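Long-range contact in putative creatinine amidohydrolase (Bacteroides fragilis, PDB 3LUB), which is a zinc-binding member of the creatininase superfamily and probably hydrolyses carbon-nitrogen bonds in linear amides: residues K20-E32 and F111-F125. Numbering follows the deposited sequence.
Sequences KYDVIILPWGATE and FRKLLILSGHGGNNF. With ZN (zinc ion), chain B; EDO (1,2-ethanediol), chain C.
Ala30 CB lies over one face of the His120 ring, 4.1 Å from the ring's centroid, with Gly122 N over the opposite face and Asn123 OD1 at the edge. At the C-terminal end of the strands, Phe125 CE1 and CZ sit over one face of the Trp28 indole, the planes 58° apart; at their N-terminal end, Ile24 CD1 rests on a face of Phe111, 3.8 Å from CD1 of that ring, with Tyr21 O at its edge. Between them, strands 23-28 and 113-118 run parallel, joined by six backbone bonds from Ile24 N–Lys113 O (3.0 Å) to Gly119 N–Trp28 O (2.8 Å). Asn123 ND2 gives Gly29 O a nearly straight bond of 3.1 Å in its own amide plane. His120 binds zinc through ND1 (2.3 Å), while NE2 donates to Ala76 O, which helps fix the ring's rotation. Glu32 meets the same zinc through OE1, its carboxylate plane turned 88° from the imidazole; its CG, anti to the backbone N (chi1 -172°), starts an extended chain toward the metal. OE2 accepts from Gln81. The strands are inner neighbours of a four-stranded parallel sheet between helices, and the loops after their C-terminal ends bring Glu32 and His120 to one zinc, which Asp43 of helix 42-62 also binds, in the two-zinc site characteristic of the creatininase fold.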
ATOM      1  N   LYS F  20      -3.578   2.856  37.386  1.00 30.80           N
ATOM      2  CA  LYS F  20      -2.445   2.281  36.670  1.00 29.80           C
ATOM      3  C   LYS F  20      -2.836   0.980  36.016  1.00 26.94           C
ATOM      4  O   LYS F  20      -3.311   0.064  36.694  1.00 24.52           O
ATOM      5  CB  LYS F  20      -1.279   2.006  37.617  1.00 31.92           C
ATOM      6  CG  LYS F  20       0.055   1.947  36.855  1.00 40.31           C
ATOM      7  CD  LYS F  20       1.141   1.132  37.517  1.00 47.54           C
ATOM      8  CE  LYS F  20       2.147   0.678  36.458  1.00 54.82           C
ATOM      9  NZ  LYS F  20       2.460   1.758  35.449  1.00 55.19           N
ATOM     10  N   TYR F  21      -2.622   0.886  34.709  1.00 25.36           N
ATOM     11  CA  TYR F  21      -2.890  -0.351  33.986  1.00 24.41           C
ATOM     12  C   TYR F  21      -1.575  -0.978  33.573  1.00 23.78           C
ATOM     13  O   TYR F  21      -0.675  -0.301  33.107  1.00 25.72           O
ATOM     14  CB  TYR F  21      -3.827  -0.118  32.783  1.00 23.41           C
ATOM     15  CG  TYR F  21      -5.233   0.208  33.206  1.00 22.01           C
ATOM     16  CD1 TYR F  21      -5.609   1.508  33.508  1.00 21.30           C
ATOM     17  CD2 TYR F  21      -6.179  -0.767  33.324  1.00 17.35           C
ATOM     18  CE1 TYR F  21      -6.883   1.803  33.927  1.00 20.14           C
ATOM     19  CE2 TYR F  21      -7.463  -0.464  33.713  1.00 18.20           C
ATOM     20  CZ  TYR F  21      -7.799   0.832  34.036  1.00 19.39           C
ATOM     21  OH  TYR F  21      -9.070   1.150  34.478  1.00 22.82           O
ATOM     22  N   ASP F  22      -1.483  -2.281  33.777  1.00 24.83           N
ATOM     23  CA  ASP F  22      -0.269  -3.060  33.511  1.00 26.15           C
ATOM     24  C   ASP F  22      -0.308  -3.748  32.144  1.00 26.01           C
ATOM     25  O   ASP F  22       0.657  -3.661  31.357  1.00 27.45           O
ATOM     26  CB  ASP F  22      -0.116  -4.135  34.588  1.00 26.38           C
ATOM     27  CG  ASP F  22       0.112  -3.545  35.960  1.00 31.87           C
ATOM     28  OD1 ASP F  22       1.151  -2.888  36.112  1.00 37.56           O
ATOM     29  OD2 ASP F  22      -0.754  -3.718  36.855  1.00 31.21           O
ATOM     30  N   VAL F  23      -1.405  -4.446  31.875  1.00 24.12           N
ATOM     31  CA  VAL F  23      -1.561  -5.204  30.609  1.00 23.07           C
ATOM     32  C   VAL F  23      -2.815  -4.787  29.889  1.00 21.45           C
ATOM     33  O   VAL F  23      -3.789  -4.491  30.536  1.00 20.18           O
ATOM     34  CB  VAL F  23      -1.565  -6.721  30.873  1.00 25.08           C
ATOM     35  CG1 VAL F  23      -1.503  -7.510  29.569  1.00 22.28           C
ATOM     36  CG2 VAL F  23      -0.414  -7.079  31.826  1.00 22.07           C
ATOM     37  N   ILE F  24      -2.771  -4.737  28.545  1.00 20.41           N
ATOM     38  CA  ILE F  24      -3.964  -4.480  27.707  1.00 18.44           C
ATOM     39  C   ILE F  24      -4.350  -5.792  27.039  1.00 17.98           C
ATOM     40  O   ILE F  24      -3.506  -6.550  26.570  1.00 18.52           O
ATOM     41  CB  ILE F  24      -3.705  -3.386  26.598  1.00 18.78           C
ATOM     42  CG1 ILE F  24      -3.004  -2.124  27.180  1.00 22.14           C
ATOM     43  CG2 ILE F  24      -4.979  -3.064  25.799  1.00 15.61           C
ATOM     44  CD1 ILE F  24      -3.618  -1.538  28.424  1.00 22.20           C
ATOM     45  N   ILE F  25      -5.638  -6.075  26.995  1.00 17.81           N
ATOM     46  CA  ILE F  25      -6.138  -7.294  26.351  1.00 19.41           C
ATOM     47  C   ILE F  25      -6.999  -6.866  25.196  1.00 16.78           C
ATOM     48  O   ILE F  25      -7.925  -6.094  25.380  1.00 17.79           O
ATOM     49  CB  ILE F  25      -6.992  -8.187  27.284  1.00 21.24           C
ATOM     50  CG1 ILE F  25      -6.437  -8.200  28.735  1.00 23.60           C
ATOM     51  CG2 ILE F  25      -7.064  -9.508  26.700  1.00 15.04           C
ATOM     52  CD1 ILE F  25      -5.062  -8.602  28.847  1.00 30.14           C
ATOM     53  N   LEU F  26      -6.669  -7.334  23.998  1.00 17.38           N
ATOM     54  CA  LEU F  26      -7.453  -7.059  22.814  1.00 17.49           C
ATOM     55  C   LEU F  26      -8.202  -8.317  22.373  1.00 18.03           C
ATOM     56  O   LEU F  26      -7.597  -9.230  21.807  1.00 19.07           O
ATOM     57  CB  LEU F  26      -6.544  -6.533  21.695  1.00 18.73           C
ATOM     58  CG  LEU F  26      -7.162  -6.100  20.360  1.00 17.03           C
ATOM     59  CD1 LEU F  26      -8.116  -4.932  20.606  1.00 10.71           C
ATOM     60  CD2 LEU F  26      -6.042  -5.742  19.363  1.00 15.65           C
ATOM     61  N   PRO F  27      -9.520  -8.391  22.653  1.00 18.35           N
ATOM     62  CA  PRO F  27     -10.276  -9.483  22.088  1.00 18.28           C
ATOM     63  C   PRO F  27     -10.464  -9.261  20.562  1.00 18.70           C
ATOM     64  O   PRO F  27     -10.724  -8.142  20.107  1.00 18.21           O
ATOM     65  CB  PRO F  27     -11.611  -9.456  22.864  1.00 18.89           C
ATOM     66  CG  PRO F  27     -11.428  -8.446  23.964  1.00 19.76           C
ATOM     67  CD  PRO F  27     -10.366  -7.512  23.470  1.00 20.07           C
ATOM     68  N   TRP F  28     -10.258 -10.319  19.785  1.00 18.75           N
ATOM     69  CA  TRP F  28     -10.346 -10.213  18.347  1.00 17.27           C
ATOM     70  C   TRP F  28     -11.163 -11.370  17.844  1.00 16.57           C
ATOM     71  O   TRP F  28     -10.809 -12.576  18.038  1.00 16.98           O
ATOM     72  CB  TRP F  28      -8.948 -10.194  17.737  1.00 16.76           C
ATOM     73  CG  TRP F  28      -8.905  -9.654  16.378  1.00 15.35           C
ATOM     74  CD1 TRP F  28      -9.715 -10.002  15.338  1.00 15.30           C
ATOM     75  CD2 TRP F  28      -8.017  -8.654  15.879  1.00 13.93           C
ATOM     76  NE1 TRP F  28      -9.372  -9.303  14.219  1.00 16.73           N
ATOM     77  CE2 TRP F  28      -8.328  -8.474  14.509  1.00 15.12           C
ATOM     78  CE3 TRP F  28      -6.962  -7.923  16.439  1.00 11.18           C
ATOM     79  CZ2 TRP F  28      -7.640  -7.572  13.688  1.00 14.49           C
ATOM     80  CZ3 TRP F  28      -6.286  -7.040  15.641  1.00 16.71           C
ATOM     81  CH2 TRP F  28      -6.629  -6.860  14.269  1.00 18.06           C
ATOM     82  N   GLY F  29     -12.279 -10.998  17.229  1.00 16.22           N
ATOM     83  CA  GLY F  29     -13.283 -11.919  16.788  1.00 16.87           C
ATOM     84  C   GLY F  29     -13.497 -11.993  15.288  1.00 16.95           C
ATOM     85  O   GLY F  29     -12.550 -12.035  14.513  1.00 17.03           O
ATOM     86  N   ALA F  30     -14.757 -12.082  14.916  1.00 17.12           N
ATOM     87  CA  ALA F  30     -15.208 -12.252  13.542  1.00 17.08           C
ATOM     88  C   ALA F  30     -16.697 -11.943  13.535  1.00 17.53           C
ATOM     89  O   ALA F  30     -17.345 -12.018  14.586  1.00 18.60           O
ATOM     90  CB  ALA F  30     -14.960 -13.711  13.037  1.00 14.70           C
ATOM     91  N   THR F  31     -17.212 -11.603  12.350  1.00 19.05           N
ATOM     92  CA  THR F  31     -18.634 -11.464  12.060  1.00 18.40           C
ATOM     93  C   THR F  31     -18.977 -12.622  11.077  1.00 20.01           C
ATOM     94  O   THR F  31     -18.666 -12.586   9.872  1.00 18.92           O
ATOM     95  CB  THR F  31     -18.919 -10.047  11.516  1.00 18.63           C
ATOM     96  OG1 THR F  31     -18.362  -9.073  12.428  1.00 17.87           O
ATOM     97  CG2 THR F  31     -20.441  -9.775  11.279  1.00 14.28           C
ATOM     98  N   GLU F  32     -19.612 -13.661  11.614  1.00 20.14           N
ATOM     99  CA  GLU F  32     -19.556 -14.995  11.034  1.00 20.40           C
ATOM    100  C   GLU F  32     -20.732 -15.833  11.497  1.00 20.95           C
ATOM    101  O   GLU F  32     -20.953 -15.964  12.688  1.00 21.18           O
ATOM    102  CB  GLU F  32     -18.265 -15.697  11.469  1.00 17.96           C
ATOM    103  CG  GLU F  32     -17.994 -17.032  10.789  1.00 20.65           C
ATOM    104  CD  GLU F  32     -16.835 -17.793  11.392  1.00 23.66           C
ATOM    105  OE1 GLU F  32     -16.561 -17.577  12.598  1.00 22.59           O
ATOM    106  OE2 GLU F  32     -16.207 -18.616  10.681  1.00 22.23           O
ATOM    107  N   PHE F 111       1.729   2.492  27.269  1.00 21.02           N
ATOM    108  CA  PHE F 111       1.556   1.060  27.461  1.00 19.71           C
ATOM    109  C   PHE F 111       2.599   0.297  26.683  1.00 20.26           C
ATOM    110  O   PHE F 111       3.046   0.744  25.624  1.00 21.34           O
ATOM    111  CB  PHE F 111       0.132   0.616  27.053  1.00 21.95           C
ATOM    112  CG  PHE F 111      -0.925   1.298  27.845  1.00 17.82           C
ATOM    113  CD1 PHE F 111      -1.009   1.089  29.219  1.00 21.47           C
ATOM    114  CD2 PHE F 111      -1.798   2.202  27.250  1.00 20.32           C
ATOM    115  CE1 PHE F 111      -1.958   1.732  29.971  1.00 19.70           C
ATOM    116  CE2 PHE F 111      -2.745   2.878  28.026  1.00 20.72           C
ATOM    117  CZ  PHE F 111      -2.820   2.629  29.384  1.00 22.44           C
ATOM    118  N   ARG F 112       2.970  -0.864  27.207  1.00 19.84           N
ATOM    119  CA  ARG F 112       4.039  -1.672  26.644  1.00 21.33           C
ATOM    120  C   ARG F 112       3.775  -3.144  26.615  1.00 20.47           C
ATOM    121  O   ARG F 112       4.670  -3.869  26.261  1.00 21.20           O
ATOM    122  CB  ARG F 112       5.330  -1.447  27.441  1.00 20.84           C
ATOM    123  CG  ARG F 112       5.795  -0.005  27.456  1.00 21.05           C
ATOM    124  CD  ARG F 112       6.209   0.439  26.039  1.00 22.73           C
ATOM    125  NE  ARG F 112       6.767   1.787  25.985  1.00 21.89           N
ATOM    126  CZ  ARG F 112       6.071   2.890  25.754  1.00 20.48           C
ATOM    127  NH1 ARG F 112       4.762   2.845  25.570  1.00 22.55           N
ATOM    128  NH2 ARG F 112       6.681   4.056  25.716  1.00 19.79           N
ATOM    129  N   LYS F 113       2.585  -3.608  26.973  1.00 19.59           N
ATOM    130  CA  LYS F 113       2.276  -5.023  26.993  1.00 20.24           C
ATOM    131  C   LYS F 113       0.839  -5.245  26.532  1.00 19.92           C
ATOM    132  O   LYS F 113      -0.112  -4.630  27.084  1.00 19.65           O
ATOM    133  CB  LYS F 113       2.420  -5.557  28.415  1.00 21.77           C
ATOM    134  CG  LYS F 113       3.807  -5.419  28.941  1.00 27.22           C
ATOM    135  CD  LYS F 113       3.911  -5.874  30.359  1.00 35.64           C
ATOM    136  CE  LYS F 113       5.378  -5.920  30.797  1.00 39.51           C
ATOM    137  NZ  LYS F 113       5.444  -5.961  32.292  1.00 42.87           N
ATOM    138  N   LEU F 114       0.677  -6.120  25.538  1.00 18.84           N
ATOM    139  CA  LEU F 114      -0.625  -6.377  24.945  1.00 18.64           C
ATOM    140  C   LEU F 114      -0.788  -7.851  24.699  1.00 17.92           C
ATOM    141  O   LEU F 114       0.119  -8.497  24.185  1.00 19.13           O
ATOM    142  CB  LEU F 114      -0.749  -5.604  23.599  1.00 19.99           C
ATOM    143  CG  LEU F 114      -1.961  -5.821  22.692  1.00 15.90           C
ATOM    144  CD1 LEU F 114      -3.283  -5.287  23.285  1.00 11.93           C
ATOM    145  CD2 LEU F 114      -1.716  -5.201  21.293  1.00 18.03           C
ATOM    146  N   LEU F 115      -1.947  -8.398  25.060  1.00 18.23           N
ATOM    147  CA  LEU F 115      -2.329  -9.739  24.647  1.00 17.17           C
ATOM    148  C   LEU F 115      -3.494  -9.639  23.698  1.00 17.42           C
ATOM    149  O   LEU F 115      -4.506  -9.033  24.039  1.00 18.38           O
ATOM    150  CB  LEU F 115      -2.726 -10.605  25.831  1.00 17.92           C
ATOM    151  CG  LEU F 115      -3.232 -12.002  25.438  1.00 18.73           C
ATOM    152  CD1 LEU F 115      -2.056 -12.847  24.998  1.00 16.44           C
ATOM    153  CD2 LEU F 115      -4.040 -12.658  26.513  1.00 18.35           C
ATOM    154  N   ILE F 116      -3.351 -10.254  22.527  1.00 17.13           N
ATOM    155  CA  ILE F 116      -4.457 -10.454  21.597  1.00 17.69           C
ATOM    156  C   ILE F 116      -5.131 -11.783  21.934  1.00 18.40           C
ATOM    157  O   ILE F 116      -4.503 -12.821  21.827  1.00 17.72           O
ATOM    158  CB  ILE F 116      -4.009 -10.468  20.095  1.00 18.57           C
ATOM    159  CG1 ILE F 116      -3.229  -9.181  19.744  1.00 19.55           C
ATOM    160  CG2 ILE F 116      -5.228 -10.616  19.207  1.00 12.55           C
ATOM    161  CD1 ILE F 116      -2.367  -9.258  18.478  1.00 17.83           C
ATOM    162  N   LEU F 117      -6.386 -11.726  22.405  1.00 17.59           N
ATOM    163  CA  LEU F 117      -7.135 -12.933  22.726  1.00 17.14           C
ATOM    164  C   LEU F 117      -8.169 -13.185  21.624  1.00 17.62           C
ATOM    165  O   LEU F 117      -9.215 -12.524  21.558  1.00 17.45           O
ATOM    166  CB  LEU F 117      -7.811 -12.820  24.108  1.00 16.58           C
ATOM    167  CG  LEU F 117      -8.495 -14.084  24.661  1.00 18.46           C
ATOM    168  CD1 LEU F 117      -7.521 -15.261  24.790  1.00 14.28           C
ATOM    169  CD2 LEU F 117      -9.164 -13.801  25.996  1.00 16.13           C
ATOM    170  N   SER F 118      -7.859 -14.130  20.746  1.00 18.14           N
ATOM    171  CA  SER F 118      -8.692 -14.377  19.597  1.00 18.54           C
ATOM    172  C   SER F 118      -9.812 -15.369  19.916  1.00 20.34           C
ATOM    173  O   SER F 118      -9.640 -16.333  20.636  1.00 20.31           O
ATOM    174  CB  SER F 118      -7.870 -14.872  18.388  1.00 16.74           C
ATOM    175  OG  SER F 118      -8.689 -14.961  17.211  1.00 19.25           O
ATOM    176  N   GLY F 119     -10.970 -15.119  19.306  1.00 21.35           N
ATOM    177  CA  GLY F 119     -12.103 -16.022  19.346  1.00 20.36           C
ATOM    178  C   GLY F 119     -12.287 -16.762  18.052  1.00 19.94           C
ATOM    179  O   GLY F 119     -13.166 -17.599  17.965  1.00 21.28           O
ATOM    180  N   HIS F 120     -11.458 -16.478  17.053  1.00 19.62           N
ATOM    181  CA  HIS F 120     -11.631 -17.050  15.728  1.00 21.22           C
ATOM    182  C   HIS F 120     -10.329 -17.718  15.232  1.00 22.11           C
ATOM    183  O   HIS F 120      -9.306 -17.084  15.111  1.00 23.46           O
ATOM    184  CB  HIS F 120     -12.139 -15.956  14.791  1.00 18.81           C
ATOM    185  CG  HIS F 120     -12.242 -16.360  13.356  1.00 21.97           C
ATOM    186  ND1 HIS F 120     -12.996 -17.432  12.932  1.00 22.71           N
ATOM    187  CD2 HIS F 120     -11.690 -15.823  12.237  1.00 21.29           C
ATOM    188  CE1 HIS F 120     -12.898 -17.541  11.618  1.00 25.13           C
ATOM    189  NE2 HIS F 120     -12.099 -16.587  11.174  1.00 21.11           N
ATOM    190  N   GLY F 121     -10.384 -19.016  14.975  1.00 22.80           N
ATOM    191  CA  GLY F 121      -9.204 -19.772  14.552  1.00 22.85           C
ATOM    192  C   GLY F 121      -8.647 -19.404  13.176  1.00 23.37           C
ATOM    193  O   GLY F 121      -7.500 -19.691  12.884  1.00 24.76           O
ATOM    194  N   GLY F 122      -9.464 -18.746  12.351  1.00 23.67           N
ATOM    195  CA  GLY F 122      -9.059 -18.172  11.071  1.00 22.90           C
ATOM    196  C   GLY F 122      -8.133 -16.986  11.185  1.00 22.80           C
ATOM    197  O   GLY F 122      -7.438 -16.688  10.229  1.00 22.80           O
ATOM    198  N   ASN F 123      -8.110 -16.326  12.349  1.00 22.06           N
ATOM    199  CA  ASN F 123      -7.167 -15.251  12.603  1.00 21.63           C
ATOM    200  C   ASN F 123      -5.765 -15.783  12.954  1.00 22.13           C
ATOM    201  O   ASN F 123      -5.609 -16.719  13.731  1.00 21.50           O
ATOM    202  CB  ASN F 123      -7.659 -14.330  13.732  1.00 19.91           C
ATOM    203  CG  ASN F 123      -9.003 -13.682  13.441  1.00 21.25           C
ATOM    204  OD1 ASN F 123      -9.379 -13.465  12.267  1.00 15.97           O
ATOM    205  ND2 ASN F 123      -9.736 -13.337  14.515  1.00 13.84           N
ATOM    206  N   ASN F 124      -4.759 -15.163  12.358  1.00 21.29           N
ATOM    207  CA  ASN F 124      -3.349 -15.516  12.540  1.00 22.29           C
ATOM    208  C   ASN F 124      -2.562 -14.217  12.698  1.00 20.57           C
ATOM    209  O   ASN F 124      -2.626 -13.365  11.840  1.00 21.05           O
ATOM    210  CB  ASN F 124      -2.855 -16.313  11.326  1.00 23.84           C
ATOM    211  CG  ASN F 124      -3.488 -17.711  11.234  1.00 29.72           C
ATOM    212  OD1 ASN F 124      -3.274 -18.548  12.114  1.00 39.00           O
ATOM    213  ND2 ASN F 124      -4.259 -17.970  10.164  1.00 29.62           N
ATOM    214  N   PHE F 125      -1.860 -14.070  13.822  1.00 20.09           N
ATOM    215  CA  PHE F 125      -1.220 -12.836  14.201  1.00 19.15           C
ATOM    216  C   PHE F 125       0.295 -12.893  14.290  1.00 19.00           C
ATOM    217  O   PHE F 125       0.908 -11.891  14.640  1.00 19.47           O
ATOM    218  CB  PHE F 125      -1.765 -12.362  15.572  1.00 20.84           C
ATOM    219  CG  PHE F 125      -3.231 -12.081  15.558  1.00 20.17           C
ATOM    220  CD1 PHE F 125      -3.713 -10.918  14.971  1.00 20.68           C
ATOM    221  CD2 PHE F 125      -4.140 -12.996  16.080  1.00 16.70           C
ATOM    222  CE1 PHE F 125      -5.094 -10.663  14.901  1.00 15.13           C
ATOM    223  CE2 PHE F 125      -5.521 -12.743  16.005  1.00 17.08           C
ATOM    224  CZ  PHE F 125      -5.982 -11.565  15.413  1.00 16.68           C
TER
HETATM  225 ZN    ZN B 301     -14.884 -18.338  13.894  1.00 34.65          ZN
HETATM  226  C1  EDO C 256     -18.172  -5.682  11.127  1.00 31.49           C
HETATM  227  O1  EDO C 256     -19.011  -6.428  12.019  1.00 38.52           O
HETATM  228  C2  EDO C 256     -18.554  -4.211  11.233  1.00 34.92           C
HETATM  229  O2  EDO C 256     -19.841  -3.986  10.624  1.00 36.96           O
HETATM  230  O   HOH W   1       1.897  -1.556  30.004  1.00 33.59           O
HETATM  231  O   HOH W   2       0.184  -2.662  28.819  1.00 36.04           O
HETATM  232  O   HOH W   3     -15.425 -20.221  15.393  1.00 27.58           O